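Local coordinates for protein peptidyl-prolyl cis-trans isomerase (Hirschia baltica, PDB 5EX2) that probably catalyses the cis-trans isomerisation of prolyl peptide bonds, as a periplasmic folding helper of the cyclophilin family, and binds a magnesium ion, at residues 105-110 and 129-134; 41-46 and 125-130; 190-195 and 230-235. All blocks are in the same frame, centred on the assembly; numbering follows the deposited sequence. Where two conformers were deposited one is given.

Interaction 1 (105-110 and 129-134); sequences IVLTVI and IETRQD. With MG (magnesium ion), chain C.
Leu107 and Ile129 mark the closest approach of the two backbones, with their CA atoms 7.5 Å apart. Direct contact is made by side chains alone. The isobutyl group of Leu107 lies nearly perpendicular to Ile129: CD1 rests 3.7 Å from CG2 of Ile129, and CD2 lies 3.8 Å from its CB. With Leu107 CG anti to the carbonyl carbon (chi1 -51°), both methyls point at strand 127-132. CD1 also slides past Thr131, meeting CG2 at 3.7 Å. Thr131 turns this methyl to Leu107 while its hydroxyl OG1 donates to Arg132 O (2.7 Å), in the carbonyl plane and on a lone pair, and is also bonded to Ser147 OG on strand 145-148. An alanine at Leu107 would remove both methyls and is likely to open a gap beside Ile129 and Thr131. Water 1 accepts from Leu107 N at 2.9 Å and makes a weak bond to Asp134 OD1, whose carboxylate is held mainly by Arg100 and Tyr120. Past the strand, Gln133 OE1 binds the magnesium ion at 2.4 Å, joined there by Gln115, Glu135 and three waters. Strand 119-124 lies between strands 108-109 and 127-132 in the antiparallel sheet, pairing Phe123 with Thr108 and Tyr120 with Thr131, while strand 145-148 flanks 127-132 on its other edge.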
loop_
_atom_site.group_PDB
_atom_site.type_symbol
_atom_site.label_atom_id
_atom_site.label_comp_id
_atom_site.label_asym_id
_atom_site.label_seq_id
_atom_site.Cartn_x
_atom_site.Cartn_y
_atom_site.Cartn_z
ATOM N N ILE A 105 -0.718 -16.294 -8.786
ATOM C CA ILE A 105 -0.259 -15.371 -7.754
ATOM C C ILE A 105 -0.043 -16.187 -6.497
ATOM O O ILE A 105 -0.990 -16.551 -5.800
ATOM C CB ILE A 105 -1.256 -14.232 -7.529
ATOM C CG1 ILE A 105 -1.275 -13.334 -8.766
ATOM C CG2 ILE A 105 -0.879 -13.401 -6.304
ATOM C CD1 ILE A 105 -2.248 -12.163 -8.682
ATOM N N VAL A 106 1.211 -16.526 -6.251
ATOM C CA VAL A 106 1.601 -17.411 -5.168
ATOM C C VAL A 106 2.110 -16.601 -3.997
ATOM O O VAL A 106 2.982 -15.750 -4.143
ATOM C CB VAL A 106 2.691 -18.398 -5.622
ATOM C CG1 VAL A 106 3.116 -19.317 -4.483
ATOM C CG2 VAL A 106 2.202 -19.211 -6.817
ATOM N N LEU A 107 1.533 -16.843 -2.837
ATOM C CA LEU A 107 1.959 -16.169 -1.632
ATOM C C LEU A 107 3.157 -16.843 -1.029
ATOM O O LEU A 107 3.244 -18.064 -0.988
ATOM C CB LEU A 107 0.842 -16.138 -0.606
ATOM C CG LEU A 107 -0.503 -15.619 -1.097
ATOM C CD1 LEU A 107 -1.450 -15.476 0.084
ATOM C CD2 LEU A 107 -0.341 -14.306 -1.791
ATOM N N THR A 108 4.089 -16.037 -0.562
ATOM C CA THR A 108 5.175 -16.513 0.268
ATOM C C THR A 108 4.651 -16.589 1.678
ATOM O O THR A 108 4.244 -15.579 2.261
ATOM C CB THR A 108 6.392 -15.583 0.199
ATOM O OG1 THR A 108 6.914 -15.584 -1.136
ATOM C CG2 THR A 108 7.475 -15.981 1.197
ATOM N N VAL A 109 4.638 -17.800 2.212
ATOM C CA VAL A 109 4.194 -18.028 3.572
ATOM C C VAL A 109 5.276 -17.619 4.553
ATOM O O VAL A 109 6.465 -17.573 4.215
ATOM C CB VAL A 109 3.819 -19.504 3.787
ATOM C CG1 VAL A 109 2.757 -19.910 2.788
ATOM C CG2 VAL A 109 5.063 -20.412 3.648
ATOM N N ILE A 110 4.864 -17.348 5.784
ATOM C CA ILE A 110 5.770 -16.934 6.832
ATOM C C ILE A 110 6.293 -18.146 7.591
ATOM O O ILE A 110 7.483 -18.242 7.899
ATOM C CB ILE A 110 5.062 -15.966 7.782
ATOM C CG1 ILE A 110 4.704 -14.684 7.024
ATOM C CG2 ILE A 110 5.944 -15.643 8.966
ATOM C CD1 ILE A 110 3.604 -13.878 7.658
ATOM N N ILE A 129 -0.816 -10.102 2.285
ATOM C CA ILE A 129 -2.002 -10.710 1.718
ATOM C C ILE A 129 -2.575 -11.674 2.740
ATOM O O ILE A 129 -1.821 -12.367 3.414
ATOM C CB ILE A 129 -1.700 -11.473 0.412
ATOM C CG1 ILE A 129 -1.013 -10.571 -0.618
ATOM C CG2 ILE A 129 -2.974 -12.101 -0.158
ATOM C CD1 ILE A 129 -1.905 -9.508 -1.202
ATOM N N GLU A 130 -3.896 -11.667 2.893
ATOM C CA GLU A 130 -4.605 -12.690 3.652
ATOM C C GLU A 130 -5.545 -13.394 2.691
ATOM O O GLU A 130 -6.066 -12.803 1.754
ATOM C CB GLU A 130 -5.373 -12.091 4.840
ATOM C CG GLU A 130 -6.037 -13.133 5.698
ATOM C CD GLU A 130 -6.572 -12.588 6.996
ATOM O OE1 GLU A 130 -6.775 -11.360 7.114
ATOM O OE2 GLU A 130 -6.786 -13.403 7.900
ATOM N N THR A 131 -5.755 -14.684 2.911
ATOM C CA THR A 131 -6.467 -15.461 1.929
ATOM C C THR A 131 -7.239 -16.596 2.537
ATOM O O THR A 131 -6.848 -17.134 3.556
ATOM C CB THR A 131 -5.484 -16.023 0.894
ATOM O OG1 THR A 131 -6.183 -16.624 -0.195
ATOM C CG2 THR A 131 -4.488 -17.009 1.506
ATOM N N ARG A 132 -8.345 -16.931 1.882
ATOM C CA ARG A 132 -8.983 -18.220 2.080
ATOM C C ARG A 132 -8.052 -19.291 1.512
ATOM O O ARG A 132 -7.123 -19.000 0.758
ATOM C CB ARG A 132 -10.365 -18.238 1.424
ATOM C CG ARG A 132 -11.269 -17.109 1.887
ATOM C CD ARG A 132 -11.583 -17.192 3.365
ATOM N NE ARG A 132 -12.474 -18.305 3.658
ATOM C CZ ARG A 132 -12.933 -18.598 4.871
ATOM N NH1 ARG A 132 -12.605 -17.845 5.918
ATOM N NH2 ARG A 132 -13.743 -19.628 5.032
ATOM N N GLN A 133 -8.266 -20.535 1.907
ATOM C CA GLN A 133 -7.313 -21.576 1.572
ATOM C C GLN A 133 -7.263 -21.881 0.083
ATOM O O GLN A 133 -8.287 -21.983 -0.585
ATOM C CB GLN A 133 -7.653 -22.844 2.360
ATOM C CG GLN A 133 -7.241 -22.728 3.800
ATOM C CD GLN A 133 -5.744 -22.691 3.997
ATOM O OE1 GLN A 133 -4.964 -22.945 3.063
ATOM N NE2 GLN A 133 -5.325 -22.398 5.212
ATOM N N ASP A 134 -6.049 -22.080 -0.424
ATOM C CA ASP A 134 -5.824 -22.310 -1.846
ATOM C C ASP A 134 -6.540 -23.549 -2.357
ATOM O O ASP A 134 -6.920 -23.612 -3.523
ATOM C CB ASP A 134 -4.322 -22.427 -2.110
ATOM C CG ASP A 134 -3.560 -21.253 -1.548
ATOM O OD1 ASP A 134 -3.414 -20.240 -2.247
ATOM O OD2 ASP A 134 -3.119 -21.342 -0.385
HETATM MG MG MG C . -3.513 -24.696 2.377
HETATM O O HOH W 1 -0.210 -19.111 -2.152
HETATM O O HOH W 2 -4.501 -25.871 4.131
HETATM O O HOH W 3 -1.729 -26.127 2.567
HETATM O O HOH W 4 -2.483 -23.353 0.593
#

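Interaction 2 (41-46 and 125-130); sequences PEIAPN and NGFPIE
The CD1 methyls of Ile43 and Ile129 meet end on, 3.7 Å apart, and this buried meeting is the tight half of the contact. The backbones stay well separated, with 9.3 Å between the CA atoms of Ile43 and Ile129, so the methyl ends do the bridging. Ile43 is stretched out, its CD1 carried away from the main chain by an extended chi2 of 174°. Ile129 instead bends at chi2 (-70°), which brings its CD1 round to meet the partner. The same Ile43 methyl lies 4.0 Å from CB of Phe127, next to the root of the ring, whose CE1 atom packs on CB of Arg190 in barrel strand 187-191. Segment 41-46 links barrel strand 33-39 to helix 45-57, with Ala44 in the N-cap position of that helix. Opposite it stands a beta hairpin, strands 119-124 and 127-132, whose Asn125-Gly126 corner has the positive phi angles of a type I' turn, so the loop leading into helix 45-57 meets a hairpin of the five-stranded sheet. Toward solvent the packing slackens. Glu42, exposed, sends its extended side chain crosswise to Asn125, and OE1 stops 4.2 Å from ND2, with the carboxylate and amide planes turned 54° apart. The stronger partner of this carboxylate is the hydroxyl of Tyr124, which hydrogen-bonds to OE1.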
loop_
_atom_site.group_PDB
_atom_site.type_symbol
_atom_site.label_atom_id
_atom_site.label_comp_id
_atom_site.label_asym_id
_atom_site.label_seq_id
_atom_site.Cartn_x
_atom_site.Cartn_y
_atom_site.Cartn_z
ATOM N N PRO A 41 -2.109 -2.931 -8.521
ATOM C CA PRO A 41 -3.202 -3.092 -9.486
ATOM C C PRO A 41 -3.867 -4.458 -9.440
ATOM O O PRO A 41 -5.047 -4.569 -9.775
ATOM C CB PRO A 41 -2.525 -2.897 -10.846
ATOM C CG PRO A 41 -1.197 -2.341 -10.590
ATOM C CD PRO A 41 -0.835 -2.559 -9.162
ATOM N N GLU A 42 -3.140 -5.484 -9.022
ATOM C CA GLU A 42 -3.708 -6.818 -8.989
ATOM C C GLU A 42 -4.666 -6.969 -7.797
ATOM O O GLU A 42 -5.511 -7.863 -7.785
ATOM C CB GLU A 42 -2.576 -7.853 -8.939
ATOM C CG GLU A 42 -1.673 -7.778 -10.180
ATOM C CD GLU A 42 -0.556 -8.809 -10.194
ATOM O OE1 GLU A 42 0.510 -8.532 -9.602
ATOM O OE2 GLU A 42 -0.730 -9.880 -10.814
ATOM N N ILE A 43 -4.574 -6.064 -6.831
ATOM C CA ILE A 43 -5.368 -6.132 -5.613
ATOM C C ILE A 43 -6.630 -5.269 -5.721
ATOM O O ILE A 43 -7.720 -5.680 -5.312
ATOM C CB ILE A 43 -4.518 -5.717 -4.397
ATOM C CG1 ILE A 43 -3.368 -6.715 -4.216
ATOM C CG2 ILE A 43 -5.380 -5.613 -3.145
ATOM C CD1 ILE A 43 -2.371 -6.340 -3.144
ATOM N N ALA A 44 -6.484 -4.077 -6.286
ATOM C CA ALA A 44 -7.602 -3.151 -6.416
ATOM C C ALA A 44 -7.466 -2.353 -7.710
ATOM O O ALA A 44 -7.114 -1.183 -7.688
ATOM C CB ALA A 44 -7.662 -2.237 -5.214
ATOM N N PRO A 45 -7.729 -3.002 -8.857
ATOM C CA PRO A 45 -7.438 -2.364 -10.145
ATOM C C PRO A 45 -8.159 -1.036 -10.367
ATOM O O PRO A 45 -7.551 -0.088 -10.858
ATOM C CB PRO A 45 -7.920 -3.389 -11.175
ATOM C CG PRO A 45 -8.744 -4.374 -10.435
ATOM C CD PRO A 45 -8.266 -4.363 -9.020
ATOM N N ASN A 46 -9.440 -0.958 -10.022
ATOM C CA ASN A 46 -10.178 0.274 -10.288
ATOM C C ASN A 46 -9.765 1.388 -9.343
ATOM O O ASN A 46 -9.762 2.558 -9.711
ATOM C CB ASN A 46 -11.680 0.024 -10.203
ATOM C CG ASN A 46 -12.163 -0.878 -11.307
ATOM O OD1 ASN A 46 -11.719 -0.770 -12.450
ATOM N ND2 ASN A 46 -13.075 -1.781 -10.980
ATOM N N ASN A 125 4.741 -9.774 -3.869
ATOM C CA ASN A 125 5.304 -8.526 -4.385
ATOM C C ASN A 125 5.450 -7.478 -3.306
ATOM O O ASN A 125 5.319 -6.279 -3.558
ATOM C CB ASN A 125 4.433 -8.002 -5.524
ATOM C CG ASN A 125 4.845 -8.560 -6.855
ATOM O OD1 ASN A 125 5.660 -9.474 -6.929
ATOM N ND2 ASN A 125 4.293 -8.003 -7.922
ATOM N N GLY A 126 5.747 -7.927 -2.098
ATOM C CA GLY A 126 5.974 -7.027 -0.986
ATOM C C GLY A 126 4.706 -6.533 -0.324
ATOM O O GLY A 126 4.774 -5.771 0.647
ATOM N N PHE A 127 3.551 -6.929 -0.850
ATOM C CA PHE A 127 2.278 -6.577 -0.240
ATOM C C PHE A 127 1.855 -7.677 0.711
ATOM O O PHE A 127 2.003 -8.865 0.394
ATOM C CB PHE A 127 1.189 -6.371 -1.291
ATOM C CG PHE A 127 1.498 -5.267 -2.285
ATOM C CD1 PHE A 127 1.341 -3.936 -1.935
ATOM C CD2 PHE A 127 1.954 -5.548 -3.568
ATOM C CE1 PHE A 127 1.619 -2.912 -2.831
ATOM C CE2 PHE A 127 2.236 -4.507 -4.461
ATOM C CZ PHE A 127 2.058 -3.208 -4.088
ATOM N N PRO A 128 1.306 -7.306 1.874
ATOM C CA PRO A 128 0.757 -8.321 2.761
ATOM C C PRO A 128 -0.561 -8.802 2.181
ATOM O O PRO A 128 -1.350 -8.007 1.662
ATOM C CB PRO A 128 0.578 -7.571 4.073
ATOM C CG PRO A 128 0.280 -6.157 3.637
ATOM C CD PRO A 128 1.089 -5.944 2.392
ATOM N N ILE A 129 -0.816 -10.102 2.285
ATOM C CA ILE A 129 -2.002 -10.710 1.718
ATOM C C ILE A 129 -2.575 -11.674 2.740
ATOM O O ILE A 129 -1.821 -12.367 3.414
ATOM C CB ILE A 129 -1.700 -11.473 0.412
ATOM C CG1 ILE A 129 -1.013 -10.571 -0.618
ATOM C CG2 ILE A 129 -2.974 -12.101 -0.158
ATOM C CD1 ILE A 129 -1.905 -9.508 -1.202
ATOM N N GLU A 130 -3.896 -11.667 2.893
ATOM C CA GLU A 130 -4.605 -12.690 3.652
ATOM C C GLU A 130 -5.545 -13.394 2.691
ATOM O O GLU A 130 -6.066 -12.803 1.754
ATOM C CB GLU A 130 -5.373 -12.091 4.840
ATOM C CG GLU A 130 -6.037 -13.133 5.698
ATOM C CD GLU A 130 -6.572 -12.588 6.996
ATOM O OE1 GLU A 130 -6.775 -11.360 7.114
ATOM O OE2 GLU A 130 -6.786 -13.403 7.900
#

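Interaction 3 (190-195 and 230-235); sequences RMLEGL and AWVMRN
Leu192 and Val232 cross at about a right angle, Leu192 CD2 lying 3.8 Å from Val232 CG2, where the eight-stranded cyclophilin barrel meets the three-stranded antiparallel sheet 17-19, 229-233 and 261-264. Leu192 lies where the chain leaves barrel strand 187-191 and turns a corner and, with Glu193, faces Tyr36 in a classic beta bulge. Its two methyls split the work: CD2 takes Val232, while CD1 packs on the CB of Ala230 at 3.9 Å, two residues earlier on strand 229-233. Arg190 and Val232 approach each other head on, from opposite directions. The arginine chain runs straight through chi1 (-175°) and chi2, then bends at chi3 (75°), presenting the edge of the guanidinium to the valine. NH2 meets Val232 CG1 near the guanidinium plane at 3.6 Å, a van der Waals contact of the guanidinium edge with a methyl. NH2 also bonds to Ser261 OG, on the neighbouring strand 261-264, and NH1 to Gln258 OE1, which helps to fix how the flat group is turned. Leu192 CD2 sits over one face of the guanidinium, 3.2 Å above its plane and nearer the edge than the centre.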
loop_
_atom_site.group_PDB
_atom_site.type_symbol
_atom_site.label_atom_id
_atom_site.label_comp_id
_atom_site.label_asym_id
_atom_site.label_seq_id
_atom_site.Cartn_x
_atom_site.Cartn_y
_atom_site.Cartn_z
ATOM N N ARG A 190 0.823 0.619 -0.804
ATOM C CA ARG A 190 1.674 0.439 0.342
ATOM C C ARG A 190 2.774 1.485 0.361
ATOM O O ARG A 190 3.335 1.776 -0.677
ATOM C CB ARG A 190 2.270 -0.968 0.310
ATOM C CG ARG A 190 3.063 -1.285 1.502
ATOM C CD ARG A 190 3.580 -2.686 1.425
ATOM N NE ARG A 190 4.684 -2.879 0.494
ATOM C CZ ARG A 190 5.951 -2.619 0.781
ATOM N NH1 ARG A 190 6.274 -2.085 1.952
ATOM N NH2 ARG A 190 6.897 -2.901 -0.098
ATOM N N MET A 191 3.087 2.008 1.544
ATOM C CA MET A 191 4.160 2.997 1.705
ATOM C C MET A 191 5.504 2.304 1.733
ATOM O O MET A 191 5.879 1.699 2.736
ATOM C CB MET A 191 3.951 3.802 2.992
ATOM C CG MET A 191 2.655 4.606 2.982
ATOM S SD MET A 191 2.383 5.588 4.455
ATOM C CE MET A 191 1.454 4.463 5.472
ATOM N N LEU A 192 6.215 2.364 0.615
ATOM C CA LEU A 192 7.560 1.816 0.523
ATOM C C LEU A 192 8.508 2.511 1.482
ATOM O O LEU A 192 9.346 1.886 2.136
ATOM C CB LEU A 192 8.086 1.956 -0.898
ATOM C CG LEU A 192 7.259 1.317 -2.005
ATOM C CD1 LEU A 192 8.027 1.376 -3.311
ATOM C CD2 LEU A 192 6.910 -0.128 -1.670
ATOM N N GLU A 193 8.368 3.832 1.535
ATOM C CA GLU A 193 9.099 4.683 2.455
ATOM C C GLU A 193 8.093 5.708 2.911
ATOM O O GLU A 193 7.212 6.097 2.141
ATOM C CB GLU A 193 10.323 5.336 1.799
ATOM C CG GLU A 193 11.549 4.433 1.764
ATOM C CD GLU A 193 12.811 5.127 1.253
ATOM O OE1 GLU A 193 12.827 6.378 1.142
ATOM O OE2 GLU A 193 13.799 4.416 0.966
ATOM N N GLY A 194 8.192 6.107 4.167
ATOM C CA GLY A 194 7.330 7.136 4.705
ATOM C C GLY A 194 6.303 6.687 5.728
ATOM O O GLY A 194 5.501 7.489 6.166
ATOM N N LEU A 195 6.308 5.420 6.125
ATOM C CA LEU A 195 5.459 5.022 7.235
ATOM C C LEU A 195 5.756 5.876 8.460
ATOM O O LEU A 195 4.832 6.275 9.179
ATOM C CB LEU A 195 5.643 3.547 7.568
ATOM C CG LEU A 195 4.904 3.035 8.817
ATOM C CD1 LEU A 195 3.429 3.325 8.767
ATOM C CD2 LEU A 195 5.122 1.539 9.005
ATOM N N ALA A 230 12.733 2.812 -7.258
ATOM C CA ALA A 230 12.376 2.026 -6.082
ATOM C C ALA A 230 12.504 0.535 -6.342
ATOM O O ALA A 230 12.257 0.055 -7.451
ATOM C CB ALA A 230 10.957 2.365 -5.636
ATOM N N TRP A 231 12.910 -0.173 -5.305
ATOM C CA TRP A 231 12.996 -1.624 -5.354
ATOM C C TRP A 231 12.366 -2.170 -4.099
ATOM O O TRP A 231 12.428 -1.548 -3.038
ATOM C CB TRP A 231 14.448 -2.115 -5.466
ATOM C CG TRP A 231 15.068 -2.070 -6.842
ATOM C CD1 TRP A 231 15.137 -3.096 -7.763
ATOM C CD2 TRP A 231 15.762 -0.970 -7.425
ATOM N NE1 TRP A 231 15.818 -2.680 -8.882
ATOM C CE2 TRP A 231 16.206 -1.377 -8.703
ATOM C CE3 TRP A 231 16.034 0.325 -6.997
ATOM C CZ2 TRP A 231 16.912 -0.532 -9.549
ATOM C CZ3 TRP A 231 16.734 1.163 -7.834
ATOM C CH2 TRP A 231 17.164 0.735 -9.102
ATOM N N VAL A 232 11.768 -3.344 -4.236
ATOM C CA VAL A 232 11.133 -4.058 -3.133
ATOM C C VAL A 232 11.737 -5.437 -3.106
ATOM O O VAL A 232 11.865 -6.083 -4.143
ATOM C CB VAL A 232 9.604 -4.126 -3.303
ATOM C CG1 VAL A 232 8.960 -4.950 -2.199
ATOM C CG2 VAL A 232 9.026 -2.743 -3.352
ATOM N N MET A 233 12.141 -5.879 -1.932
ATOM C CA MET A 233 12.717 -7.211 -1.795
ATOM C C MET A 233 11.717 -8.266 -2.275
ATOM O O MET A 233 10.518 -8.162 -2.071
ATOM C CB MET A 233 13.131 -7.463 -0.343
ATOM C CG MET A 233 13.799 -8.838 -0.100
ATOM S SD MET A 233 14.458 -8.998 1.545
ATOM C CE MET A 233 15.912 -7.955 1.464
ATOM N N ARG A 234 12.235 -9.267 -2.974
ATOM C CA ARG A 234 11.433 -10.369 -3.480
ATOM C C ARG A 234 11.145 -11.356 -2.354
ATOM O O ARG A 234 12.063 -11.882 -1.731
ATOM C CB ARG A 234 12.147 -11.071 -4.639
ATOM C CG ARG A 234 12.146 -10.251 -5.916
ATOM C CD ARG A 234 12.659 -11.007 -7.134
ATOM N NE ARG A 234 12.667 -10.157 -8.328
ATOM C CZ ARG A 234 11.595 -9.846 -9.059
ATOM N NH1 ARG A 234 10.389 -10.299 -8.735
ATOM N NH2 ARG A 234 11.725 -9.067 -10.125
ATOM N N ASN A 235 9.865 -11.565 -2.067
ATOM C CA ASN A 235 9.488 -12.389 -0.942
ATOM C C ASN A 235 9.885 -13.829 -1.167
ATOM O O ASN A 235 10.120 -14.534 -0.203
ATOM C CB ASN A 235 7.988 -12.279 -0.688
ATOM C CG ASN A 235 7.543 -10.836 -0.419
ATOM O OD1 ASN A 235 6.793 -10.263 -1.201
ATOM N ND2 ASN A 235 7.966 -10.272 0.701
#

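In the fold
From the N terminus, interaction 2 opens first, just ahead of helix 45-57, and closes a long loop at hairpin strand 127-132. Interaction 1 opens inside that loop, at 105-110, and closes on the same strand, so the two share Ile129 and Glu130; they also touch directly where Ile105 packs on Glu42. Interaction 3 follows in series, linking the bulged end of barrel strand 187-191 to strand 229-233. It is tied back to the others through Asn235, whose OD1 probably accepts from Gly126 N at the hairpin turn, while its carbonyl O packs on Thr108. Together the contacts join barrel, five-stranded sheet and three-stranded sheet.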